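Side-chain contacts in ABC transporter, solute-binding protein (Staphylococcus aureus, PDB 6LKK), which binds glucose 6-phosphate in the cleft of a solute-binding-protein fold, acting as a sugar-phosphate sensor for a two-component signalling system: residues A[13-16]-A[17-21]; A[44-47]-A[48-52]; A[79-83]-A[84-88]; A[170-173]-A[174-178]. One frame throughout, in Å; residues are numbered along the deposited sequence.

Interaction 1 (A[13-16]-A[17-21]); sequences LIRP and ILNEF
R15 and N19, one helical turn apart, cross at about a right angle, yet their flat ends lie nearly parallel, with guanidinium and amide planes 24° apart. R15 NH2 approaches N19 OD1 to 2.8 Å, but the N-H points poorly at the oxygen and the bond is weak. The arginine chain is bent at chi2 and chi3, which turns its end along the helix toward N19 and lets NH2 pass 3.7 Å from L18 CB. Its stronger polar partners lie elsewhere: NH1 donates to the carbonyl of I29, and NH2 also pairs with E22.

On the buried side, I14 and L18 pack together, with I14 CB 4.2 Å from L18 CD1. I17 places CG1 between its own backbone N and carbonyl carbon (chi1 56°), a rotation that leaves it facing the preceding turn, 3.3 Å from I14 O. The helix is kinked at P16, whose nitrogen has no hydrogen to give to the preceding turn. Here a water bridges the backbone, donating to L13 O at 2.5 Å and accepting from I17 N at 2.9 Å.

This helix, 11-25, is the crossover of the beta-alpha-beta unit between parallel strands 2-7 and 28-33. I14, R15 and L18 lean on I31 of strand 28-33, while I17 and L18 touch helix 230-237, and L13 and I17 touch helix 240-250.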
loop_
_atom_site.group_PDB
_atom_site.type_symbol
_atom_site.label_atom_id
_atom_site.label_comp_id
_atom_site.label_asym_id
_atom_site.label_seq_id
_atom_site.Cartn_x
_atom_site.Cartn_y
_atom_site.Cartn_z
ATOM N N LEU A 13 -5.075 -7.617 8.180
ATOM C CA LEU A 13 -3.669 -7.889 7.904
ATOM C C LEU A 13 -2.802 -7.694 9.143
ATOM O O LEU A 13 -1.857 -8.461 9.364
ATOM C CB LEU A 13 -3.164 -6.995 6.767
ATOM C CG LEU A 13 -1.686 -7.172 6.398
ATOM C CD1 LEU A 13 -1.435 -8.548 5.810
ATOM C CD2 LEU A 13 -1.233 -6.088 5.438
ATOM N N ILE A 14 -3.088 -6.674 9.953
ATOM C CA ILE A 14 -2.183 -6.270 11.018
ATOM C C ILE A 14 -2.731 -6.534 12.419
ATOM O O ILE A 14 -1.935 -6.678 13.356
ATOM C CB ILE A 14 -1.780 -4.786 10.884
ATOM C CG1 ILE A 14 -3.009 -3.874 10.918
ATOM C CG2 ILE A 14 -0.984 -4.570 9.601
ATOM C CD1 ILE A 14 -2.665 -2.401 11.061
ATOM N N ARG A 15 -4.048 -6.597 12.596
ATOM C CA ARG A 15 -4.576 -6.838 13.938
ATOM C C ARG A 15 -4.079 -8.152 14.526
ATOM O O ARG A 15 -3.708 -8.161 15.713
ATOM C CB ARG A 15 -6.109 -6.787 13.907
ATOM C CG ARG A 15 -6.771 -6.793 15.280
ATOM C CD ARG A 15 -6.403 -5.564 16.091
ATOM N NE ARG A 15 -5.283 -5.816 16.992
ATOM C CZ ARG A 15 -4.829 -4.941 17.885
ATOM N NH1 ARG A 15 -5.391 -3.745 18.001
ATOM N NH2 ARG A 15 -3.807 -5.262 18.667
ATOM N N PRO A 16 -4.026 -9.265 13.789
ATOM C CA PRO A 16 -3.521 -10.507 14.402
ATOM C C PRO A 16 -2.074 -10.424 14.864
ATOM O O PRO A 16 -1.784 -10.774 16.015
ATOM C CB PRO A 16 -3.715 -11.543 13.287
ATOM C CG PRO A 16 -4.813 -10.995 12.456
ATOM C CD PRO A 16 -4.597 -9.513 12.454
ATOM N N ILE A 17 -1.146 -9.984 14.007
ATOM C CA ILE A 17 0.250 -9.951 14.441
ATOM C C ILE A 17 0.439 -8.939 15.560
ATOM O O ILE A 17 1.281 -9.135 16.443
ATOM C CB ILE A 17 1.212 -9.658 13.272
ATOM C CG1 ILE A 17 0.844 -8.353 12.560
ATOM C CG2 ILE A 17 1.254 -10.837 12.309
ATOM C CD1 ILE A 17 1.983 -7.786 11.743
ATOM N N LEU A 18 -0.322 -7.845 15.553
ATOM C CA LEU A 18 -0.227 -6.908 16.663
ATOM C C LEU A 18 -0.793 -7.518 17.939
ATOM O O LEU A 18 -0.329 -7.190 19.035
ATOM C CB LEU A 18 -0.930 -5.596 16.314
ATOM C CG LEU A 18 -0.262 -4.792 15.189
ATOM C CD1 LEU A 18 -1.079 -3.559 14.835
ATOM C CD2 LEU A 18 1.165 -4.387 15.545
ATOM N N ASN A 19 -1.769 -8.424 17.815
ATOM C CA ASN A 19 -2.238 -9.164 18.981
ATOM C C ASN A 19 -1.153 -10.091 19.512
ATOM O O ASN A 19 -1.000 -10.240 20.731
ATOM C CB ASN A 19 -3.492 -9.968 18.637
ATOM C CG ASN A 19 -4.722 -9.100 18.509
ATOM O OD1 ASN A 19 -4.716 -7.933 18.894
ATOM N ND2 ASN A 19 -5.795 -9.676 17.979
ATOM N N GLU A 20 -0.392 -10.728 18.620
ATOM C CA GLU A 20 0.695 -11.582 19.083
ATOM C C GLU A 20 1.788 -10.764 19.752
ATOM O O GLU A 20 2.460 -11.261 20.665
ATOM C CB GLU A 20 1.270 -12.398 17.924
ATOM C CG GLU A 20 2.410 -13.325 18.335
ATOM C CD GLU A 20 2.057 -14.199 19.525
ATOM O OE1 GLU A 20 0.988 -14.846 19.491
ATOM O OE2 GLU A 20 2.842 -14.229 20.496
ATOM N N PHE A 21 1.984 -9.515 19.322
ATOM C CA PHE A 21 2.914 -8.638 20.025
ATOM C C PHE A 21 2.398 -8.309 21.420
ATOM O O PHE A 21 3.168 -8.309 22.387
ATOM C CB PHE A 21 3.151 -7.358 19.223
ATOM C CG PHE A 21 4.158 -6.432 19.849
ATOM C CD1 PHE A 21 5.507 -6.570 19.577
ATOM C CD2 PHE A 21 3.755 -5.432 20.718
ATOM C CE1 PHE A 21 6.435 -5.720 20.154
ATOM C CE2 PHE A 21 4.676 -4.580 21.296
ATOM C CZ PHE A 21 6.018 -4.726 21.013
HETATM O O HOH W 1 -1.677 -10.106 11.202
#

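Interaction 2 (A[44-47]-A[48-52]); sequences HNED and FSERG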
loop_
_atom_site.group_PDB
_atom_site.type_symbol
_atom_site.label_atom_id
_atom_site.label_comp_id
_atom_site.label_asym_id
_atom_site.label_seq_id
_atom_site.Cartn_x
_atom_site.Cartn_y
_atom_site.Cartn_z
ATOM N N HIS A 44 -0.220 15.428 11.673
ATOM C CA HIS A 44 0.502 16.697 11.656
ATOM C C HIS A 44 -0.184 17.735 12.534
ATOM O O HIS A 44 0.479 18.451 13.294
ATOM C CB HIS A 44 0.616 17.199 10.217
ATOM C CG HIS A 44 1.378 18.480 10.078
ATOM N ND1 HIS A 44 2.716 18.587 10.390
ATOM C CD2 HIS A 44 0.994 19.705 9.647
ATOM C CE1 HIS A 44 3.122 19.823 10.162
ATOM N NE2 HIS A 44 2.096 20.523 9.712
ATOM N N ASN A 45 -1.509 17.836 12.443
ATOM C CA ASN A 45 -2.249 18.790 13.258
ATOM C C ASN A 45 -2.496 18.284 14.671
ATOM O O ASN A 45 -2.845 19.081 15.547
ATOM C CB ASN A 45 -3.589 19.115 12.599
ATOM C CG ASN A 45 -3.428 19.786 11.256
ATOM O OD1 ASN A 45 -2.528 20.602 11.059
ATOM N ND2 ASN A 45 -4.301 19.442 10.317
ATOM N N GLU A 46 -2.323 16.988 14.909
ATOM C CA GLU A 46 -2.568 16.434 16.231
ATOM C C GLU A 46 -1.631 17.073 17.247
ATOM O O GLU A 46 -0.454 17.315 16.963
ATOM C CB GLU A 46 -2.367 14.918 16.206
ATOM C CG GLU A 46 -2.892 14.191 17.422
ATOM C CD GLU A 46 -2.831 12.688 17.244
ATOM O OE1 GLU A 46 -2.335 12.241 16.186
ATOM O OE2 GLU A 46 -3.276 11.953 18.151
ATOM N N ASP A 47 -2.156 17.348 18.441
ATOM C CA ASP A 47 -1.325 17.939 19.480
ATOM C C ASP A 47 -0.179 17.000 19.831
ATOM O O ASP A 47 -0.348 15.782 19.924
ATOM C CB ASP A 47 -2.150 18.263 20.726
ATOM C CG ASP A 47 -1.326 18.941 21.800
ATOM O OD1 ASP A 47 -0.805 20.050 21.538
ATOM O OD2 ASP A 47 -1.186 18.370 22.903
ATOM N N PHE A 48 0.996 17.595 20.030
ATOM C CA PHE A 48 2.238 16.852 20.206
ATOM C C PHE A 48 2.169 15.865 21.373
ATOM O O PHE A 48 2.812 14.808 21.328
ATOM C CB PHE A 48 3.362 17.874 20.382
ATOM C CG PHE A 48 4.699 17.292 20.689
ATOM C CD1 PHE A 48 5.497 16.777 19.681
ATOM C CD2 PHE A 48 5.187 17.321 21.982
ATOM C CE1 PHE A 48 6.744 16.266 19.974
ATOM C CE2 PHE A 48 6.431 16.821 22.273
ATOM C CZ PHE A 48 7.212 16.288 21.272
ATOM N N SER A 49 1.385 16.171 22.410
ATOM C CA SER A 49 1.280 15.301 23.579
ATOM C C SER A 49 0.253 14.183 23.419
ATOM O O SER A 49 0.248 13.254 24.235
ATOM C CB SER A 49 0.927 16.130 24.816
ATOM O OG SER A 49 -0.347 16.733 24.678
ATOM N N GLU A 50 -0.616 14.249 22.410
ATOM C CA GLU A 50 -1.644 13.239 22.200
ATOM C C GLU A 50 -1.257 12.194 21.162
ATOM O O GLU A 50 -1.935 11.167 21.059
ATOM C CB GLU A 50 -2.953 13.907 21.761
ATOM C CG GLU A 50 -3.638 14.721 22.846
ATOM C CD GLU A 50 -4.554 15.789 22.276
ATOM O OE1 GLU A 50 -4.969 15.653 21.103
ATOM O OE2 GLU A 50 -4.851 16.768 22.997
ATOM N N ARG A 51 -0.187 12.424 20.407
ATOM C CA ARG A 51 0.115 11.603 19.245
ATOM C C ARG A 51 0.405 10.158 19.631
ATOM O O ARG A 51 0.813 9.848 20.754
ATOM C CB ARG A 51 1.317 12.168 18.495
ATOM C CG ARG A 51 1.030 13.436 17.734
ATOM C CD ARG A 51 2.284 13.936 17.056
ATOM N NE ARG A 51 2.038 15.136 16.268
ATOM C CZ ARG A 51 2.972 15.775 15.575
ATOM N NH1 ARG A 51 4.222 15.332 15.570
ATOM N NH2 ARG A 51 2.655 16.862 14.887
ATOM N N GLY A 52 0.191 9.271 18.665
ATOM C CA GLY A 52 0.617 7.897 18.778
ATOM C C GLY A 52 2.110 7.767 18.545
ATOM O O GLY A 52 2.849 8.747 18.446
#
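D47 and S49 build an Asx turn, laid over a type I beta turn from D47 to E50 that follows helix 36-45. D47 has its CG anti to the backbone N (chi1 -177°), which sends the carboxylate forward over the turn. There OD2 takes a weak bond from S49 N at 3.4 Å and a short one from the hydroxyl, while the backbone D47 O receives E50 N at 2.9 Å and closes the beta turn. E50 folds back beside D47, its CD 3.8 Å from D47 CB, and the like charges probably repel mildly.

E46 and R51 run antiparallel alongside one another, meeting through their chains and not their charges. E46 CD rests 3.7 Å from R51 CA, and the carboxylate is turned 59° from the guanidinium plane; its OE1 is held by the hydroxyl of Y6 instead. R51, extended from CG to NE, runs back toward the helix end. Carbonyls H44 O and E46 O both lie at the edge of its guanidinium, near the plane, and take weak bonds from NH2 at 3.1 Å and NE at 3.4 Å, respectively. The group is further fixed by K222 O on NH1 and by D69 on NH2. At the exposed tip of the turn, S49 OG gives its proton to D47 OD2 at 2.6 Å, meeting that oxygen nearly along its C-O bond.

Interaction 3 (A[79-83]-A[84-88]); sequences TQQLE and DYRSN
R86 reaches back from the second half of this stretch and clasps the backbone of Q81. From CB, the chain leaves with CG anti to the carbonyl carbon (chi1 -66°) and then runs extended to NE, which carries the guanidinium to the T79-Q81 backbone. CG passes 3.5 Å from L82 O and somewhat farther from Q81 OE1; CD continues past the same L82 carbonyl. At NE the grip begins: R86 NE donates to Q81 O at 3.1 Å, and R86 NH2 donates to Q81 O at 3.0 Å. The acceptor lies in the guanidinium plane, held side-on by two nitrogens. The two donors approach it differently, NH2 in the plane of the carbonyl and NE from well above it.

The bend that makes this reach possible is a type I beta turn from L82 to Y85, in the loop joining strands 70-71 and 92-105. Y85 N donates to L82 O at 3.2 Å to close it. L82 and Y85 lie side by side, with L82 CB at the ring edge, 4.0 Å from Y85 CD2, while D84 CB sits over the centre of one ring face.

Farther along R86, T79 CA lies over one face of the guanidinium and E83 OE2 over the opposite face. Because E83 OE2 lies well out of the guanidinium plane, no N-H points at it, and its long salt bridge to R86 NH2 (3.8 Å) works through charge alone; the two planes are 14° apart. E83 OE1 pairs with K257. Beside the arginine, a water donates to Q81 OE1 at 2.7 Å and accepts from S87 N.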
loop_
_atom_site.group_PDB
_atom_site.type_symbol
_atom_site.label_atom_id
_atom_site.label_comp_id
_atom_site.label_asym_id
_atom_site.label_seq_id
_atom_site.Cartn_x
_atom_site.Cartn_y
_atom_site.Cartn_z
ATOM N N THR A 79 19.957 -4.329 7.312
ATOM C CA THR A 79 21.051 -5.113 6.748
ATOM C C THR A 79 20.557 -6.414 6.122
ATOM O O THR A 79 21.180 -6.922 5.183
ATOM C CB THR A 79 22.084 -5.416 7.836
ATOM O OG1 THR A 79 22.583 -4.188 8.379
ATOM C CG2 THR A 79 23.250 -6.228 7.279
ATOM N N GLN A 80 19.457 -6.972 6.628
ATOM C CA GLN A 80 18.931 -8.242 6.144
ATOM C C GLN A 80 17.870 -8.069 5.066
ATOM O O GLN A 80 17.246 -9.058 4.670
ATOM C CB GLN A 80 18.340 -9.049 7.304
ATOM C CG GLN A 80 19.356 -9.857 8.093
ATOM C CD GLN A 80 20.283 -8.988 8.916
ATOM O OE1 GLN A 80 21.497 -8.988 8.709
ATOM N NE2 GLN A 80 19.717 -8.251 9.865
ATOM N N GLN A 81 17.656 -6.851 4.585
ATOM C CA GLN A 81 16.569 -6.578 3.660
ATOM C C GLN A 81 17.030 -6.685 2.214
ATOM O O GLN A 81 18.211 -6.514 1.898
ATOM C CB GLN A 81 15.987 -5.189 3.916
ATOM C CG GLN A 81 15.297 -5.081 5.255
ATOM C CD GLN A 81 14.598 -3.757 5.449
ATOM O OE1 GLN A 81 14.819 -2.806 4.697
ATOM N NE2 GLN A 81 13.744 -3.687 6.462
ATOM N N LEU A 82 16.073 -6.980 1.337
ATOM C CA LEU A 82 16.338 -7.033 -0.093
ATOM C C LEU A 82 17.055 -5.769 -0.548
ATOM O O LEU A 82 16.656 -4.653 -0.204
ATOM C CB LEU A 82 15.024 -7.214 -0.855
ATOM C CG LEU A 82 14.344 -8.562 -0.604
ATOM C CD1 LEU A 82 12.906 -8.550 -1.097
ATOM C CD2 LEU A 82 15.131 -9.686 -1.268
ATOM N N GLU A 83 18.114 -5.957 -1.338
ATOM C CA GLU A 83 19.023 -4.859 -1.657
ATOM C C GLU A 83 18.308 -3.728 -2.387
ATOM O O GLU A 83 18.631 -2.550 -2.190
ATOM C CB GLU A 83 20.185 -5.379 -2.506
ATOM C CG GLU A 83 20.919 -6.591 -1.926
ATOM C CD GLU A 83 22.120 -6.216 -1.081
ATOM O OE1 GLU A 83 22.858 -7.133 -0.662
ATOM O OE2 GLU A 83 22.333 -5.011 -0.835
ATOM N N ASP A 84 17.336 -4.059 -3.236
ATOM C CA ASP A 84 16.723 -3.063 -4.106
ATOM C C ASP A 84 15.668 -2.211 -3.413
ATOM O O ASP A 84 15.261 -1.191 -3.978
ATOM C CB ASP A 84 16.084 -3.744 -5.319
ATOM C CG ASP A 84 17.105 -4.379 -6.239
ATOM O OD1 ASP A 84 18.259 -3.904 -6.268
ATOM O OD2 ASP A 84 16.751 -5.351 -6.939
ATOM N N TYR A 85 15.214 -2.590 -2.215
ATOM C CA TYR A 85 14.035 -1.969 -1.620
ATOM C C TYR A 85 14.297 -1.404 -0.228
ATOM O O TYR A 85 13.353 -1.181 0.533
ATOM C CB TYR A 85 12.886 -2.976 -1.580
ATOM C CG TYR A 85 12.594 -3.567 -2.937
ATOM C CD1 TYR A 85 12.117 -2.774 -3.967
ATOM C CD2 TYR A 85 12.802 -4.917 -3.190
ATOM C CE1 TYR A 85 11.852 -3.300 -5.209
ATOM C CE2 TYR A 85 12.538 -5.456 -4.436
ATOM C CZ TYR A 85 12.063 -4.640 -5.440
ATOM O OH TYR A 85 11.796 -5.163 -6.684
ATOM N N ARG A 86 15.553 -1.145 0.116
ATOM C CA ARG A 86 15.850 -0.503 1.388
ATOM C C ARG A 86 15.499 0.976 1.333
ATOM O O ARG A 86 15.741 1.655 0.331
ATOM C CB ARG A 86 17.323 -0.684 1.740
ATOM C CG ARG A 86 17.690 -2.120 2.013
ATOM C CD ARG A 86 19.179 -2.306 2.158
ATOM N NE ARG A 86 19.523 -3.721 2.217
ATOM C CZ ARG A 86 20.697 -4.192 2.618
ATOM N NH1 ARG A 86 21.653 -3.359 3.008
ATOM N NH2 ARG A 86 20.913 -5.499 2.635
ATOM N N SER A 87 14.918 1.474 2.419
ATOM C CA SER A 87 14.522 2.872 2.482
ATOM C C SER A 87 15.737 3.779 2.347
ATOM O O SER A 87 16.769 3.552 2.982
ATOM C CB SER A 87 13.808 3.155 3.802
ATOM O OG SER A 87 13.636 4.546 3.992
ATOM N N ASN A 88 15.609 4.808 1.508
ATOM C CA ASN A 88 16.576 5.895 1.442
ATOM C C ASN A 88 16.129 7.095 2.267
ATOM O O ASN A 88 16.646 8.202 2.081
ATOM C CB ASN A 88 16.817 6.302 -0.013
ATOM C CG ASN A 88 15.618 6.997 -0.639
ATOM O OD1 ASN A 88 14.527 7.021 -0.070
ATOM N ND2 ASN A 88 15.819 7.559 -1.826
HETATM O O HOH W 2 14.712 -0.071 4.892
HETATM O O HOH W 3 17.822 -0.205 -1.833
#

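Interaction 4 (A[170-173]-A[174-178]); sequences TSKV and IEDVA. With G6P (6-O-phosphono-alpha-D-glucopyranose), chain B.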
loop_
_atom_site.group_PDB
_atom_site.type_symbol
_atom_site.label_atom_id
_atom_site.label_comp_id
_atom_site.label_asym_id
_atom_site.label_seq_id
_atom_site.Cartn_x
_atom_site.Cartn_y
_atom_site.Cartn_z
ATOM N N THR A 170 -9.709 3.682 -0.674
ATOM C CA THR A 170 -9.137 2.580 -1.438
ATOM C C THR A 170 -9.930 1.293 -1.250
ATOM O O THR A 170 -10.191 0.570 -2.218
ATOM C CB THR A 170 -7.678 2.375 -1.031
ATOM O OG1 THR A 170 -6.923 3.541 -1.380
ATOM C CG2 THR A 170 -7.076 1.164 -1.729
ATOM N N SER A 171 -10.321 0.984 -0.014
ATOM C CA SER A 171 -10.999 -0.284 0.230
ATOM C C SER A 171 -12.418 -0.296 -0.321
ATOM O O SER A 171 -12.976 -1.379 -0.522
ATOM C CB SER A 171 -11.008 -0.604 1.724
ATOM O OG SER A 171 -9.738 -1.081 2.137
ATOM N N LYS A 172 -13.011 0.871 -0.583
ATOM C CA LYS A 172 -14.303 0.885 -1.258
ATOM C C LYS A 172 -14.181 0.387 -2.692
ATOM O O LYS A 172 -15.150 -0.144 -3.247
ATOM C CB LYS A 172 -14.903 2.292 -1.235
ATOM C CG LYS A 172 -16.369 2.356 -1.655
ATOM C CD LYS A 172 -17.267 1.676 -0.632
ATOM C CE LYS A 172 -18.739 1.858 -0.961
ATOM N NZ LYS A 172 -19.608 1.141 0.015
ATOM N N VAL A 173 -12.999 0.530 -3.300
ATOM C CA VAL A 173 -12.807 0.066 -4.671
ATOM C C VAL A 173 -12.985 -1.445 -4.750
ATOM O O VAL A 173 -13.791 -1.950 -5.540
ATOM C CB VAL A 173 -11.426 0.499 -5.200
ATOM C CG1 VAL A 173 -11.194 -0.058 -6.598
ATOM C CG2 VAL A 173 -11.307 2.020 -5.210
ATOM N N ILE A 174 -12.233 -2.194 -3.942
ATOM C CA ILE A 174 -12.338 -3.649 -4.010
ATOM C C ILE A 174 -13.719 -4.104 -3.558
ATOM O O ILE A 174 -14.293 -5.038 -4.131
ATOM C CB ILE A 174 -11.226 -4.329 -3.190
ATOM C CG1 ILE A 174 -11.322 -5.855 -3.319
ATOM C CG2 ILE A 174 -11.311 -3.940 -1.720
ATOM C CD1 ILE A 174 -11.198 -6.382 -4.738
ATOM N N GLU A 175 -14.281 -3.457 -2.533
ATOM C CA GLU A 175 -15.608 -3.846 -2.069
ATOM C C GLU A 175 -16.628 -3.740 -3.195
ATOM O O GLU A 175 -17.400 -4.673 -3.442
ATOM C CB GLU A 175 -16.041 -2.984 -0.881
ATOM C CG GLU A 175 -17.438 -3.344 -0.375
ATOM C CD GLU A 175 -17.906 -2.496 0.788
ATOM O OE1 GLU A 175 -17.171 -1.577 1.206
ATOM O OE2 GLU A 175 -19.024 -2.757 1.285
ATOM N N ASP A 176 -16.642 -2.604 -3.894
ATOM C CA ASP A 176 -17.664 -2.379 -4.910
ATOM C C ASP A 176 -17.400 -3.192 -6.170
ATOM O O ASP A 176 -18.349 -3.597 -6.848
ATOM C CB ASP A 176 -17.755 -0.887 -5.234
ATOM C CG ASP A 176 -18.471 -0.101 -4.150
ATOM O OD1 ASP A 176 -19.021 -0.729 -3.220
ATOM O OD2 ASP A 176 -18.483 1.146 -4.225
ATOM N N VAL A 177 -16.132 -3.443 -6.507
ATOM C CA VAL A 177 -15.836 -4.367 -7.598
ATOM C C VAL A 177 -16.273 -5.775 -7.221
ATOM O O VAL A 177 -16.956 -6.461 -7.991
ATOM C CB VAL A 177 -14.339 -4.322 -7.960
ATOM C CG1 VAL A 177 -13.993 -5.424 -8.953
ATOM C CG2 VAL A 177 -13.974 -2.972 -8.548
ATOM N N ALA A 178 -15.885 -6.227 -6.026
ATOM C CA ALA A 178 -16.219 -7.581 -5.595
ATOM C C ALA A 178 -17.725 -7.794 -5.543
ATOM O O ALA A 178 -18.215 -8.884 -5.855
ATOM C CB ALA A 178 -15.593 -7.866 -4.231
HETATM C C1 G6P B . -1.208 1.084 -0.420
HETATM C C2 G6P B . -0.069 0.509 0.457
HETATM C C3 G6P B . -0.517 -0.107 1.730
HETATM C C4 G6P B . -1.645 0.627 2.306
HETATM C C5 G6P B . -2.860 0.463 1.400
HETATM C C6 G6P B . -3.989 1.320 1.877
HETATM O O1 G6P B . -1.106 0.589 -1.721
HETATM O O2 G6P B . 0.674 -0.474 -0.285
HETATM O O3 G6P B . 0.622 -0.080 2.697
HETATM O O4 G6P B . -1.975 0.100 3.614
HETATM O O5 G6P B . -2.590 0.838 -0.001
HETATM O O6 G6P B . -3.560 2.663 1.900
HETATM P P G6P B . -4.503 3.854 1.159
HETATM O O1P G6P B . -3.863 5.200 1.452
HETATM O O2P G6P B . -5.935 3.820 1.727
HETATM O O3P G6P B . -4.532 3.621 -0.307
HETATM O O HOH W 4 -14.887 -0.938 2.106
#
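The carboxylates of E175 and D176 are the flat groups here, and K172 reaches toward both. Its NZ stands well above the plane of the E175 carboxylate, 3.8 Å from OE1, whereas a water donating to that same OE1 at 2.5 Å lies much nearer the plane. Against D176 the methylene leads: K172 CE straddles the two oxygens, 3.4 Å from both OD1 and OD2, with NZ again 3.8 Å from OD1. Both salt bridges are long and form a loose network along the helix; E175 OE2 has a second partner in K179. A bend at chi2 (68°) turns the lysine along the helix toward the acids.

At the other end of the stretch, T170 OG1 donates to O3P of glucose 6-phosphate at 2.6 Å and is itself hydrogen-bonded to S132, which probably steadies the hydroxyl. T139 and T138 N also bind the ligand. S171 is held by D191.

Helix 170-178 thus runs from the sugar-phosphate site outward. I174 packs on W195 of helix 189-197 and V202 of strand 202-205, A178 touches the same two residues, and T170 meets Y188 of strand 184-188.

Overall arrangement
From the N terminus the four contacts follow one another in series; none nests in or crosses another, and each is a local contact between adjoining segments that closes no long loop. Interaction 1 lies on helix 11-25, between strands 2-7 and 28-33. Interaction 2 ends helix 36-45 and leads the chain on to strand 54-56, at a place remote from the ligand site. Interaction 3 bends the loop between strands 70-71 and 92-105, with Y85 about 12 Å from the bound sugar at the nearest side-chain atoms. Interaction 4, on the opposite side of the chain's centre from interaction 3, with centres 31 Å apart, is the one that touches glucose 6-phosphate, through helix 170-178.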